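PDB 4MFZ: Dbv8 protein from Nonomuraea, which probably transfers long aliphatic acyl groups, such as decanoyl from decanoyl-CoA, to an amine during glycopeptide antibiotic biosynthesis, as a GNAT-family N-acyltransferase. Local coordinates for residues A[170-175]-A[298-303]; A[281-286]-A[333-338]; A[54-59]-A[134-139]; A[30-35]-A[117-122]. All coordinates share one frame; numbering follows the deposited sequence.

Contact 1 of 4, residues A[170-175]-A[298-303]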
loop_
_atom_site.group_PDB
_atom_site.type_symbol
_atom_site.label_atom_id
_atom_site.label_comp_id
_atom_site.label_asym_id
_atom_site.label_seq_id
_atom_site.Cartn_x
_atom_site.Cartn_y
_atom_site.Cartn_z
ATOM N N HIS A 170 6.840 -6.288 5.449
ATOM C CA HIS A 170 8.277 -6.263 5.131
ATOM C C HIS A 170 9.058 -7.180 6.052
ATOM O O HIS A 170 9.850 -7.992 5.577
ATOM C CB HIS A 170 8.849 -4.846 5.124
ATOM C CG HIS A 170 10.243 -4.754 4.543
ATOM N ND1 HIS A 170 11.346 -5.103 5.244
ATOM C CD2 HIS A 170 10.693 -4.318 3.296
ATOM C CE1 HIS A 170 12.446 -4.905 4.480
ATOM N NE2 HIS A 170 12.048 -4.427 3.290
ATOM N N ARG A 171 8.815 -7.089 7.355
ATOM C CA ARG A 171 9.540 -7.910 8.303
ATOM C C ARG A 171 9.157 -9.393 8.152
ATOM O O ARG A 171 9.974 -10.276 8.397
ATOM C CB ARG A 171 9.309 -7.438 9.738
ATOM C CG ARG A 171 10.171 -8.213 10.751
ATOM C CD ARG A 171 10.218 -7.599 12.145
ATOM N NE ARG A 171 10.888 -6.290 12.174
ATOM C CZ ARG A 171 12.208 -6.107 12.142
ATOM N NH1 ARG A 171 13.038 -7.137 12.077
ATOM N NH2 ARG A 171 12.706 -4.879 12.182
ATOM N N ARG A 172 7.914 -9.656 7.763
ATOM C CA ARG A 172 7.452 -11.025 7.592
ATOM C C ARG A 172 8.119 -11.637 6.367
ATOM O O ARG A 172 8.579 -12.760 6.418
ATOM C CB ARG A 172 5.919 -11.088 7.494
ATOM C CG ARG A 172 5.374 -12.500 7.383
ATOM C CD ARG A 172 3.854 -12.543 7.306
ATOM N NE ARG A 172 3.449 -13.370 6.167
ATOM C CZ ARG A 172 2.329 -14.091 6.085
ATOM N NH1 ARG A 172 1.473 -14.120 7.103
ATOM N NH2 ARG A 172 2.076 -14.807 4.984
ATOM N N LYS A 173 8.191 -10.892 5.274
ATOM C CA LYS A 173 8.837 -11.389 4.070
ATOM C C LYS A 173 10.373 -11.521 4.182
ATOM O O LYS A 173 10.927 -12.578 3.839
ATOM C CB LYS A 173 8.415 -10.557 2.858
ATOM C CG LYS A 173 9.153 -10.898 1.579
ATOM C CD LYS A 173 8.514 -10.229 0.372
ATOM C CE LYS A 173 9.175 -10.718 -0.917
ATOM N NZ LYS A 173 8.455 -10.286 -2.149
ATOM N N TYR A 174 11.045 -10.485 4.694
ATOM C CA TYR A 174 12.532 -10.421 4.687
ATOM C C TYR A 174 13.248 -10.709 6.020
ATOM O O TYR A 174 14.462 -10.909 6.042
ATOM C CB TYR A 174 13.043 -9.086 4.113
ATOM C CG TYR A 174 12.548 -8.806 2.714
ATOM C CD1 TYR A 174 13.086 -9.460 1.606
ATOM C CD2 TYR A 174 11.508 -7.898 2.506
ATOM C CE1 TYR A 174 12.599 -9.202 0.324
ATOM C CE2 TYR A 174 11.023 -7.638 1.238
ATOM C CZ TYR A 174 11.566 -8.291 0.158
ATOM O OH TYR A 174 11.042 -8.018 -1.072
ATOM N N GLY A 175 12.514 -10.731 7.124
ATOM C CA GLY A 175 13.145 -10.891 8.426
ATOM C C GLY A 175 13.954 -9.669 8.835
ATOM O O GLY A 175 14.860 -9.771 9.667
ATOM N N VAL A 298 0.221 -15.697 -0.563
ATOM C CA VAL A 298 -0.077 -16.867 0.262
ATOM C C VAL A 298 1.057 -17.142 1.261
ATOM O O VAL A 298 0.786 -17.569 2.381
ATOM C CB VAL A 298 -0.445 -18.126 -0.564
ATOM C CG1 VAL A 298 -0.767 -19.308 0.340
ATOM C CG2 VAL A 298 -1.646 -17.846 -1.451
ATOM N N PHE A 299 2.308 -16.869 0.872
ATOM C CA PHE A 299 3.466 -17.195 1.727
ATOM C C PHE A 299 4.391 -16.040 2.051
ATOM O O PHE A 299 5.278 -16.186 2.872
ATOM C CB PHE A 299 4.336 -18.295 1.108
ATOM C CG PHE A 299 3.626 -19.585 0.872
ATOM C CD1 PHE A 299 3.440 -20.501 1.916
ATOM C CD2 PHE A 299 3.183 -19.911 -0.404
ATOM C CE1 PHE A 299 2.791 -21.717 1.685
ATOM C CE2 PHE A 299 2.538 -21.124 -0.648
ATOM C CZ PHE A 299 2.344 -22.029 0.401
ATOM N N ARG A 300 4.225 -14.918 1.367
ATOM C CA ARG A 300 5.127 -13.774 1.498
ATOM C C ARG A 300 6.525 -14.288 1.161
ATOM O O ARG A 300 7.549 -14.008 1.826
ATOM C CB ARG A 300 4.986 -13.125 2.873
ATOM C CG ARG A 300 4.753 -11.624 2.848
ATOM C CD ARG A 300 3.807 -11.122 1.750
ATOM N NE ARG A 300 2.418 -10.909 2.175
ATOM C CZ ARG A 300 1.600 -9.997 1.639
ATOM N NH1 ARG A 300 2.022 -9.193 0.658
ATOM N NH2 ARG A 300 0.359 -9.873 2.096
ATOM N N TYR A 301 6.505 -15.057 0.080
ATOM C CA TYR A 301 7.608 -15.855 -0.416
ATOM C C TYR A 301 8.883 -15.055 -0.561
ATOM O O TYR A 301 8.847 -13.909 -1.007
ATOM C CB TYR A 301 7.223 -16.410 -1.782
ATOM C CG TYR A 301 8.198 -17.402 -2.307
ATOM C CD1 TYR A 301 8.390 -18.608 -1.642
ATOM C CD2 TYR A 301 8.935 -17.146 -3.463
ATOM C CE1 TYR A 301 9.290 -19.534 -2.100
ATOM C CE2 TYR A 301 9.836 -18.073 -3.931
ATOM C CZ TYR A 301 10.004 -19.266 -3.238
ATOM O OH TYR A 301 10.882 -20.218 -3.657
ATOM N N ASN A 302 10.004 -15.675 -0.195
ATOM C CA ASN A 302 11.315 -15.063 -0.371
ATOM C C ASN A 302 12.388 -16.028 -0.917
ATOM O O ASN A 302 13.481 -16.083 -0.397
ATOM C CB ASN A 302 11.764 -14.393 0.942
ATOM C CG ASN A 302 12.917 -13.409 0.746
ATOM O OD1 ASN A 302 13.059 -12.771 -0.313
ATOM N ND2 ASN A 302 13.739 -13.273 1.775
ATOM N N GLY A 303 12.061 -16.781 -1.966
ATOM C CA GLY A 303 13.024 -17.669 -2.617
ATOM C C GLY A 303 13.388 -18.973 -1.901
ATOM O O GLY A 303 14.261 -19.704 -2.371
HETATM O O HOH W 1 -0.812 -16.536 4.387
HETATM O O HOH W 2 9.567 -15.219 3.426
HETATM O O HOH W 3 6.770 -13.145 -2.905
#
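Lys-173, in the last turn of helix 162-174, and Arg-300, where the chain leaves helix 291-299 with positive phi (57°), bring their CA atoms within 5.1 Å of each other, so two helix C-termini meet. The Lys-173 chain runs alongside the backbone that follows Arg-300: with CG anti to N (chi1 174°) and the rest extended, its CE comes to 3.2 Å from Tyr-301 O, while NZ goes on to a salt bridge with Glu-296. Arg-172 meets the CB and CG of Arg-300. Arg-300 CB lies near the plane at the edge of the Arg-172 guanidinium, 3.6 Å from Arg-172 NE. The two arginine chains cross at about a right angle, and salt bridges of Arg-300 to Glu-219 and Glu-296 probably offset the nearness of the like charges. Asn-302 places CB 3.5 Å from Lys-173 O and stands its amide almost perpendicular to the Tyr-174 ring (83°), with OD1 3.7 Å from Tyr-174 CE1. Waters bridge the polar backbone atoms: one molecule donates to both Lys-173 O (3.0 Å) and Arg-300 O (2.8 Å), and another donates to Val-298 O while taking a weak bond from Arg-172 NH2. This is a partly hydrated junction between the N-terminal acyltransferase domain and the GNAT-like domain, and through Val-298, which touches decanoyl-CoA, it borders the acyl-CoA pocket.

Contact 2 of 4, residues A[281-286]-A[333-338]; sequences TLLDSE and SGRIEL
Antiparallel pairing at the edge of the mixed sheet joins Thr-281 and Leu-282, at the start of outermost strand 281-289, to Arg-335 and Gly-334 of strand 330-337. Thr-281 and Arg-335 form a hydrogen-bonded pair, with CA atoms 5.4 Å apart. Thr-281 N donates to Arg-335 O at 2.9 Å, nearly straight at 176°; the return bond, Arg-335 N to Thr-281 O, is 3.0 Å. The non-hydrogen-bonded pair of Leu-282 and Gly-334 follows, its CA atoms 4.4 Å apart. Gly-334 CA comes to 3.3 Å from Thr-281 O in a CA-H...O contact. Leu-283 N then donates to Ser-333 O, 3.0 Å away, extending the ladder by one more bond. Such a pairing belongs to the GNAT fold, in which the last strand is inserted between two earlier ones: strand 330-337 bonds on its other flank to strand 251-256, for instance through Gly-334 and Gly-254. Thr-281 and Arg-335 project from one face of the sheet, side by side and pointing the same way. The first torsion of Thr-281 (chi1 140°) lies away from the staggered positions, and its CG2 methyl sits 3.1 Å from Arg-335 O. Leu-282 leaves by the other face and packs on Leu-259. Leu-283 crosses Arg-335 at about a right angle, its CD2 lying 3.8 Å from Arg-335 CD, and its CD1 branch reaches Ser-333 CB. Ser-333 OG is held by hydrogen bonds to Thr-255 and Gln-288.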
loop_
_atom_site.group_PDB
_atom_site.type_symbol
_atom_site.label_atom_id
_atom_site.label_comp_id
_atom_site.label_asym_id
_atom_site.label_seq_id
_atom_site.Cartn_x
_atom_site.Cartn_y
_atom_site.Cartn_z
ATOM N N THR A 281 -17.093 -9.876 -12.779
ATOM C CA THR A 281 -17.018 -10.305 -14.169
ATOM C C THR A 281 -15.578 -10.291 -14.695
ATOM O O THR A 281 -14.898 -9.288 -14.593
ATOM C CB THR A 281 -17.954 -9.496 -15.089
ATOM O OG1 THR A 281 -17.273 -9.251 -16.321
ATOM C CG2 THR A 281 -18.379 -8.175 -14.491
ATOM N N LEU A 282 -15.106 -11.418 -15.227
ATOM C CA LEU A 282 -13.714 -11.532 -15.670
ATOM C C LEU A 282 -13.480 -10.844 -17.014
ATOM O O LEU A 282 -14.208 -11.072 -17.965
ATOM C CB LEU A 282 -13.273 -13.010 -15.714
ATOM C CG LEU A 282 -13.333 -13.768 -14.364
ATOM C CD1 LEU A 282 -12.877 -15.211 -14.498
ATOM C CD2 LEU A 282 -12.531 -13.070 -13.272
ATOM N N LEU A 283 -12.481 -9.972 -17.086
ATOM C CA LEU A 283 -12.081 -9.406 -18.366
ATOM C C LEU A 283 -11.296 -10.463 -19.161
ATOM O O LEU A 283 -10.456 -11.184 -18.599
ATOM C CB LEU A 283 -11.255 -8.124 -18.166
ATOM C CG LEU A 283 -11.875 -6.955 -17.365
ATOM C CD1 LEU A 283 -10.800 -5.957 -16.942
ATOM C CD2 LEU A 283 -13.006 -6.242 -18.104
ATOM N N ASP A 284 -11.589 -10.588 -20.453
ATOM C CA ASP A 284 -10.761 -11.438 -21.316
ATOM C C ASP A 284 -9.564 -10.648 -21.810
ATOM O O ASP A 284 -9.723 -9.603 -22.449
ATOM C CB ASP A 284 -11.541 -11.978 -22.513
ATOM C CG ASP A 284 -12.735 -12.803 -22.106
ATOM O OD1 ASP A 284 -12.598 -13.654 -21.193
ATOM O OD2 ASP A 284 -13.814 -12.593 -22.699
ATOM N N SER A 285 -8.370 -11.140 -21.507
ATOM C CA SER A 285 -7.144 -10.498 -21.954
ATOM C C SER A 285 -5.998 -11.493 -21.903
ATOM O O SER A 285 -6.137 -12.587 -21.337
ATOM C CB SER A 285 -6.833 -9.262 -21.099
ATOM O OG SER A 285 -6.652 -9.628 -19.748
ATOM N N GLU A 286 -4.872 -11.101 -22.501
ATOM C CA GLU A 286 -3.662 -11.932 -22.605
ATOM C C GLU A 286 -3.241 -12.564 -21.260
ATOM O O GLU A 286 -3.370 -11.930 -20.197
ATOM C CB GLU A 286 -2.541 -11.075 -23.188
ATOM C CG GLU A 286 -1.246 -11.789 -23.520
ATOM C CD GLU A 286 -0.171 -10.814 -23.956
ATOM O OE1 GLU A 286 -0.447 -9.590 -23.969
ATOM O OE2 GLU A 286 0.949 -11.269 -24.282
ATOM N N SER A 333 -7.925 -10.125 -14.246
ATOM C CA SER A 333 -8.518 -8.817 -14.036
ATOM C C SER A 333 -10.018 -8.943 -14.064
ATOM O O SER A 333 -10.576 -9.707 -14.847
ATOM C CB SER A 333 -8.063 -7.843 -15.133
ATOM O OG SER A 333 -6.668 -7.687 -15.048
ATOM N N GLY A 334 -10.683 -8.212 -13.189
ATOM C CA GLY A 334 -12.130 -8.325 -13.105
ATOM C C GLY A 334 -12.755 -6.973 -12.815
ATOM O O GLY A 334 -12.035 -6.046 -12.472
ATOM N N ARG A 335 -14.079 -6.877 -12.953
ATOM C CA ARG A 335 -14.835 -5.687 -12.530
ATOM C C ARG A 335 -16.138 -6.063 -11.818
ATOM O O ARG A 335 -16.720 -7.098 -12.105
ATOM C CB ARG A 335 -15.266 -4.820 -13.720
ATOM C CG ARG A 335 -14.203 -4.328 -14.678
ATOM C CD ARG A 335 -14.895 -3.731 -15.906
ATOM N NE ARG A 335 -16.071 -4.539 -16.273
ATOM C CZ ARG A 335 -17.308 -4.082 -16.462
ATOM N NH1 ARG A 335 -17.576 -2.784 -16.373
ATOM N NH2 ARG A 335 -18.278 -4.935 -16.767
ATOM N N ILE A 336 -16.600 -5.172 -10.946
ATOM C CA ILE A 336 -18.008 -5.063 -10.533
ATOM C C ILE A 336 -18.687 -3.811 -11.183
ATOM O O ILE A 336 -17.988 -2.855 -11.428
ATOM C CB ILE A 336 -18.070 -4.843 -8.997
ATOM C CG1 ILE A 336 -17.331 -5.927 -8.218
ATOM C CG2 ILE A 336 -19.505 -4.792 -8.525
ATOM C CD1 ILE A 336 -17.042 -5.517 -6.782
ATOM N N GLU A 337 -20.033 -3.797 -11.393
ATOM C CA GLU A 337 -20.906 -2.532 -11.283
ATOM C C GLU A 337 -21.756 -2.274 -9.933
ATOM O O GLU A 337 -22.704 -3.016 -9.607
ATOM C CB GLU A 337 -21.780 -2.324 -12.495
ATOM C CG GLU A 337 -23.063 -1.560 -12.132
ATOM C CD GLU A 337 -23.337 -0.345 -13.014
ATOM O OE1 GLU A 337 -23.430 -0.530 -14.245
ATOM O OE2 GLU A 337 -23.476 0.797 -12.479
ATOM N N LEU A 338 -21.428 -1.204 -9.191
ATOM C CA LEU A 338 -21.592 -1.173 -7.718
ATOM C C LEU A 338 -22.994 -1.034 -7.133
ATOM O O LEU A 338 -23.815 -0.295 -7.682
ATOM C CB LEU A 338 -20.703 -0.104 -7.074
ATOM C CG LEU A 338 -19.202 -0.290 -7.189
ATOM C CD1 LEU A 338 -18.520 1.059 -7.029
ATOM C CD2 LEU A 338 -18.726 -1.291 -6.154
#

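Contact 3 of 4, residues A[54-59]-A[134-139]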
loop_
_atom_site.group_PDB
_atom_site.type_symbol
_atom_site.label_atom_id
_atom_site.label_comp_id
_atom_site.label_asym_id
_atom_site.label_seq_id
_atom_site.Cartn_x
_atom_site.Cartn_y
_atom_site.Cartn_z
ATOM N N ARG A 54 7.871 18.336 10.600
ATOM C CA ARG A 54 7.955 18.026 11.996
ATOM C C ARG A 54 7.740 16.507 12.131
ATOM O O ARG A 54 6.700 16.007 11.757
ATOM C CB ARG A 54 6.866 18.802 12.735
ATOM C CG ARG A 54 6.905 18.614 14.234
ATOM C CD ARG A 54 5.534 18.762 14.871
ATOM N NE ARG A 54 5.626 18.549 16.321
ATOM C CZ ARG A 54 5.382 17.398 16.959
ATOM N NH1 ARG A 54 5.007 16.313 16.300
ATOM N NH2 ARG A 54 5.503 17.343 18.285
ATOM N N LEU A 55 8.733 15.769 12.602
ATOM C CA LEU A 55 8.536 14.357 12.915
ATOM C C LEU A 55 8.310 14.215 14.432
ATOM O O LEU A 55 9.030 14.827 15.204
ATOM C CB LEU A 55 9.764 13.542 12.501
ATOM C CG LEU A 55 10.079 13.483 10.997
ATOM C CD1 LEU A 55 11.433 12.829 10.757
ATOM C CD2 LEU A 55 8.971 12.773 10.209
ATOM N N PRO A 56 7.337 13.382 14.860
ATOM C CA PRO A 56 7.198 13.073 16.296
ATOM C C PRO A 56 8.465 12.392 16.839
ATOM O O PRO A 56 9.230 11.779 16.079
ATOM C CB PRO A 56 6.002 12.106 16.336
ATOM C CG PRO A 56 6.036 11.434 14.989
ATOM C CD PRO A 56 6.479 12.518 14.023
ATOM N N GLN A 57 8.692 12.500 18.139
ATOM C CA GLN A 57 9.930 12.004 18.745
ATOM C C GLN A 57 9.578 11.258 20.028
ATOM O O GLN A 57 8.507 11.476 20.580
ATOM C CB GLN A 57 10.843 13.181 19.110
ATOM C CG GLN A 57 11.111 14.181 17.982
ATOM C CD GLN A 57 12.353 13.840 17.181
ATOM O OE1 GLN A 57 13.142 12.965 17.566
ATOM N NE2 GLN A 57 12.544 14.539 16.062
ATOM N N GLY A 58 10.485 10.413 20.507
ATOM C CA GLY A 58 10.342 9.814 21.836
ATOM C C GLY A 58 9.008 9.108 21.984
ATOM O O GLY A 58 8.601 8.339 21.096
ATOM N N ASP A 59 8.307 9.400 23.071
ATOM C CA ASP A 59 7.034 8.739 23.373
ATOM C C ASP A 59 5.815 9.222 22.554
ATOM O O ASP A 59 4.808 8.514 22.450
ATOM C CB ASP A 59 6.738 8.833 24.878
ATOM C CG ASP A 59 7.713 8.020 25.720
ATOM O OD1 ASP A 59 8.182 6.952 25.261
ATOM O OD2 ASP A 59 8.021 8.454 26.847
ATOM N N VAL A 134 8.284 9.887 5.689
ATOM C CA VAL A 134 7.448 10.666 4.745
ATOM C C VAL A 134 5.961 10.563 5.188
ATOM O O VAL A 134 5.232 11.555 5.212
ATOM C CB VAL A 134 7.594 10.156 3.296
ATOM C CG1 VAL A 134 6.700 10.944 2.361
ATOM C CG2 VAL A 134 9.029 10.274 2.821
ATOM N N PHE A 135 5.535 9.355 5.568
ATOM C CA PHE A 135 4.151 9.158 6.052
ATOM C C PHE A 135 3.835 10.039 7.253
ATOM O O PHE A 135 2.874 10.802 7.224
ATOM C CB PHE A 135 3.941 7.712 6.422
ATOM C CG PHE A 135 2.511 7.305 6.479
ATOM C CD1 PHE A 135 1.871 6.824 5.338
ATOM C CD2 PHE A 135 1.799 7.360 7.693
ATOM C CE1 PHE A 135 0.518 6.429 5.400
ATOM C CE2 PHE A 135 0.468 6.960 7.753
ATOM C CZ PHE A 135 -0.170 6.496 6.604
ATOM N N LEU A 136 4.650 9.941 8.305
ATOM C CA LEU A 136 4.429 10.706 9.539
ATOM C C LEU A 136 4.477 12.227 9.293
ATOM O O LEU A 136 3.607 12.968 9.793
ATOM C CB LEU A 136 5.437 10.324 10.625
ATOM C CG LEU A 136 5.548 8.882 11.130
ATOM C CD1 LEU A 136 6.718 8.763 12.115
ATOM C CD2 LEU A 136 4.218 8.451 11.768
ATOM N N ALA A 137 5.461 12.677 8.502
ATOM C CA ALA A 137 5.582 14.103 8.117
ATOM C C ALA A 137 4.302 14.624 7.435
ATOM O O ALA A 137 3.948 15.775 7.575
ATOM C CB ALA A 137 6.786 14.294 7.195
ATOM N N THR A 138 3.623 13.767 6.691
ATOM C CA THR A 138 2.523 14.192 5.808
ATOM C C THR A 138 1.149 14.035 6.491
ATOM O O THR A 138 0.130 14.468 5.944
ATOM C CB THR A 138 2.611 13.438 4.465
ATOM O OG1 THR A 138 3.930 13.607 3.943
ATOM C CG2 THR A 138 1.631 13.987 3.395
ATOM N N LEU A 139 1.130 13.431 7.676
ATOM C CA LEU A 139 -0.130 13.163 8.413
ATOM C C LEU A 139 -0.974 14.421 8.682
ATOM O O LEU A 139 -2.171 14.382 8.465
ATOM C CB LEU A 139 0.143 12.433 9.737
ATOM C CG LEU A 139 -0.520 11.074 9.964
ATOM C CD1 LEU A 139 -0.419 10.252 8.701
ATOM C CD2 LEU A 139 0.123 10.321 11.123
HETATM O O HOH W 4 5.267 17.592 9.187
#
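Leu-55 and Pro-56, in the loop that leads into helix 58-67, pack against Leu-136 and Ala-137 on one side of helix 130-148, a loop-on-helix contact in the helical N-terminal part of the protein. The closest CA atoms, those of Leu-55 and Ala-137, are 5.6 Å apart. The side chains that meet in the buried part are all apolar. Leu-55 CG stands anti to its carbonyl carbon (chi1 -65°), which lets the CD2 branch come to 4.0 Å from Ala-137 CB and to 3.9 Å from Ala-137 N; the same leucine also touches Trp-92 and Leu-95 of helix 89-104. Next to it, the Pro-56 ring meets Leu-136 at an oblique angle, with Pro-56 CG 4.0 Å from Leu-136 CD1, and Leu-64 of helix 58-67 touches both residues. These spacings are ordinary van der Waals distances, without evidence of strain. The opposite character is found at Arg-54, which is exposed and turns its guanidinium to a salt bridge with Glu-60. Here a water links the backbones: it accepts from Arg-54 N at 3.1 Å and donates to Ala-137 O at 2.8 Å.

Contact 4 of 4, residues A[30-35]-A[117-122]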
loop_
_atom_site.group_PDB
_atom_site.type_symbol
_atom_site.label_atom_id
_atom_site.label_comp_id
_atom_site.label_asym_id
_atom_site.label_seq_id
_atom_site.Cartn_x
_atom_site.Cartn_y
_atom_site.Cartn_z
ATOM N N LEU A 30 23.408 8.924 -0.592
ATOM C CA LEU A 30 22.397 7.922 -0.255
ATOM C C LEU A 30 22.546 6.664 -1.111
ATOM O O LEU A 30 21.753 5.738 -1.001
ATOM C CB LEU A 30 20.978 8.519 -0.353
ATOM C CG LEU A 30 20.644 9.747 0.505
ATOM C CD1 LEU A 30 19.207 10.207 0.270
ATOM C CD2 LEU A 30 20.850 9.514 2.000
ATOM N N ARG A 31 23.576 6.640 -1.962
ATOM C CA ARG A 31 23.969 5.471 -2.774
ATOM C C ARG A 31 22.921 5.096 -3.813
ATOM O O ARG A 31 22.798 3.925 -4.191
ATOM C CB ARG A 31 24.332 4.250 -1.883
ATOM C CG ARG A 31 25.330 4.541 -0.745
ATOM C CD ARG A 31 26.660 5.113 -1.250
ATOM N NE ARG A 31 27.417 4.096 -1.978
ATOM C CZ ARG A 31 28.619 4.277 -2.523
ATOM N NH1 ARG A 31 29.248 5.437 -2.426
ATOM N NH2 ARG A 31 29.202 3.284 -3.167
ATOM N N LEU A 32 22.166 6.098 -4.260
ATOM C CA LEU A 32 21.092 5.925 -5.231
ATOM C C LEU A 32 21.569 5.672 -6.664
ATOM O O LEU A 32 22.549 6.252 -7.108
ATOM C CB LEU A 32 20.143 7.137 -5.203
ATOM C CG LEU A 32 19.207 7.242 -3.998
ATOM C CD1 LEU A 32 18.477 8.580 -4.000
ATOM C CD2 LEU A 32 18.203 6.076 -4.010
ATOM N N GLY A 33 20.841 4.835 -7.399
ATOM C CA GLY A 33 21.262 4.463 -8.741
ATOM C C GLY A 33 20.895 5.598 -9.670
ATOM O O GLY A 33 20.201 6.547 -9.265
ATOM N N GLU A 34 21.353 5.492 -10.909
ATOM C CA GLU A 34 21.114 6.485 -11.931
ATOM C C GLU A 34 19.641 6.640 -12.287
ATOM O O GLU A 34 19.222 7.667 -12.801
ATOM C CB GLU A 34 21.888 6.127 -13.194
ATOM C CG GLU A 34 21.728 7.164 -14.293
ATOM C CD GLU A 34 22.332 6.707 -15.599
ATOM O OE1 GLU A 34 22.832 7.571 -16.349
ATOM O OE2 GLU A 34 22.328 5.488 -15.865
ATOM N N ASN A 35 18.866 5.609 -12.017
ATOM C CA ASN A 35 17.441 5.641 -12.287
ATOM C C ASN A 35 16.627 6.476 -11.281
ATOM O O ASN A 35 15.422 6.627 -11.433
ATOM C CB ASN A 35 16.894 4.212 -12.382
ATOM C CG ASN A 35 17.270 3.344 -11.191
ATOM O OD1 ASN A 35 16.545 2.413 -10.854
ATOM N ND2 ASN A 35 18.407 3.628 -10.558
ATOM N N PRO A 117 11.460 5.454 -4.781
ATOM C CA PRO A 117 11.675 4.026 -4.678
ATOM C C PRO A 117 12.012 3.651 -3.226
ATOM O O PRO A 117 12.157 4.534 -2.369
ATOM C CB PRO A 117 12.892 3.796 -5.592
ATOM C CG PRO A 117 13.674 5.053 -5.456
ATOM C CD PRO A 117 12.660 6.161 -5.272
ATOM N N THR A 118 12.113 2.359 -2.944
ATOM C CA THR A 118 12.771 1.926 -1.717
ATOM C C THR A 118 14.225 2.324 -1.831
ATOM O O THR A 118 14.843 2.034 -2.845
ATOM C CB THR A 118 12.713 0.408 -1.613
ATOM O OG1 THR A 118 11.349 0.024 -1.675
ATOM C CG2 THR A 118 13.369 -0.084 -0.316
ATOM N N LEU A 119 14.746 2.992 -0.802
ATOM C CA LEU A 119 16.139 3.477 -0.734
ATOM C C LEU A 119 17.148 2.361 -0.403
ATOM O O LEU A 119 16.759 1.335 0.164
ATOM C CB LEU A 119 16.257 4.587 0.314
ATOM C CG LEU A 119 15.322 5.799 0.237
ATOM C CD1 LEU A 119 15.725 6.856 1.278
ATOM C CD2 LEU A 119 15.316 6.377 -1.172
ATOM N N PRO A 120 18.435 2.550 -0.783
ATOM C CA PRO A 120 19.462 1.582 -0.408
ATOM C C PRO A 120 19.599 1.527 1.093
ATOM O O PRO A 120 19.692 2.575 1.741
ATOM C CB PRO A 120 20.739 2.138 -1.072
ATOM C CG PRO A 120 20.213 2.872 -2.274
ATOM C CD PRO A 120 18.927 3.507 -1.789
ATOM N N TYR A 121 19.585 0.313 1.649
ATOM C CA TYR A 121 19.620 0.153 3.116
ATOM C C TYR A 121 21.004 0.280 3.745
ATOM O O TYR A 121 21.095 0.439 4.963
ATOM C CB TYR A 121 18.984 -1.185 3.584
ATOM C CG TYR A 121 17.519 -1.397 3.218
ATOM C CD1 TYR A 121 16.691 -0.324 2.880
ATOM C CD2 TYR A 121 16.957 -2.697 3.231
ATOM C CE1 TYR A 121 15.357 -0.525 2.549
ATOM C CE2 TYR A 121 15.624 -2.904 2.918
ATOM C CZ TYR A 121 14.827 -1.830 2.574
ATOM O OH TYR A 121 13.498 -2.041 2.234
ATOM N N GLU A 122 22.079 0.228 2.958
ATOM C CA GLU A 122 23.448 0.283 3.547
ATOM C C GLU A 122 23.776 1.612 4.254
ATOM O O GLU A 122 24.741 1.730 5.021
ATOM C CB GLU A 122 24.509 -0.035 2.492
ATOM C CG GLU A 122 24.526 0.926 1.309
ATOM C CD GLU A 122 23.689 0.428 0.147
ATOM O OE1 GLU A 122 24.132 0.650 -0.999
ATOM O OE2 GLU A 122 22.618 -0.216 0.377
HETATM O O HOH W 5 20.412 5.330 1.142
HETATM O O HOH W 6 26.505 1.388 -2.048
HETATM O O HOH W 7 23.031 1.225 -3.341
#
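A loop-to-loop contact, part apolar and part water-mediated, joins Leu-30, Arg-31 and Leu-32, which follow helix 23-29, to Leu-119, Pro-120 and Glu-122, in the connection between helices 89-104 and 125-128. Arg-31 ends its helix in a Schellman motif with positive phi (66°), and this turn presents two successive carbonyls to the proline: Pro-120 CG lies 3.5 Å from Leu-30 O and 3.4 Å from Arg-31 O. On the apolar side, Leu-32 crosses Pro-120 at about a right angle. Its CD2 methyl is 3.5 Å from Pro-120 CD, tighter than usual carbon packing, and 4.1 Å from Leu-119 CD2. Leu-40 of helix 37-46 backs Leu-32, while Leu-94 of helix 89-104 touches both Leu-30 and Leu-119. On the exposed side, Glu-122 CG sits between the backbone N and the carbonyl carbon (chi1 60°), and a further bend at chi2 brings OE1 to 3.7 Å from Arg-31 CB. The charged ends remain apart, Arg-31 NE being 4.9 Å from Glu-122 OE1, and one water in the guanidinium plane spans them. A second water joins OE1 to Arg-31 O, and a third donates to both Leu-30 O and Pro-120 O. The attraction between the opposite charges is therefore probably softened by solvent, while the closest direct contacts are those of Pro-120 with the two carbonyls and with Leu-32.

Contacts 4 and 3 come first along the chain and cross, their segments alternating; both lie in the helical N-terminal part, centres 22 Å apart, and both rest on helix 89-104. Contacts 1 and 2 also cross, but farther along, with centres 29 Å apart: strand 281-289 of contact 2 leads directly to helix 291-299 of contact 1. Contact 2 lies in the GNAT-like sheet, about 40 Å from contact 3 between centres and on the opposite side of the chain's centre. Contact 1 alone among the four spans the helical and acyl-CoA-binding parts, and the approach of its His-170 NE2 to Tyr-121 OH (3.0 Å) connects it back to contact 4 within the N-terminal part.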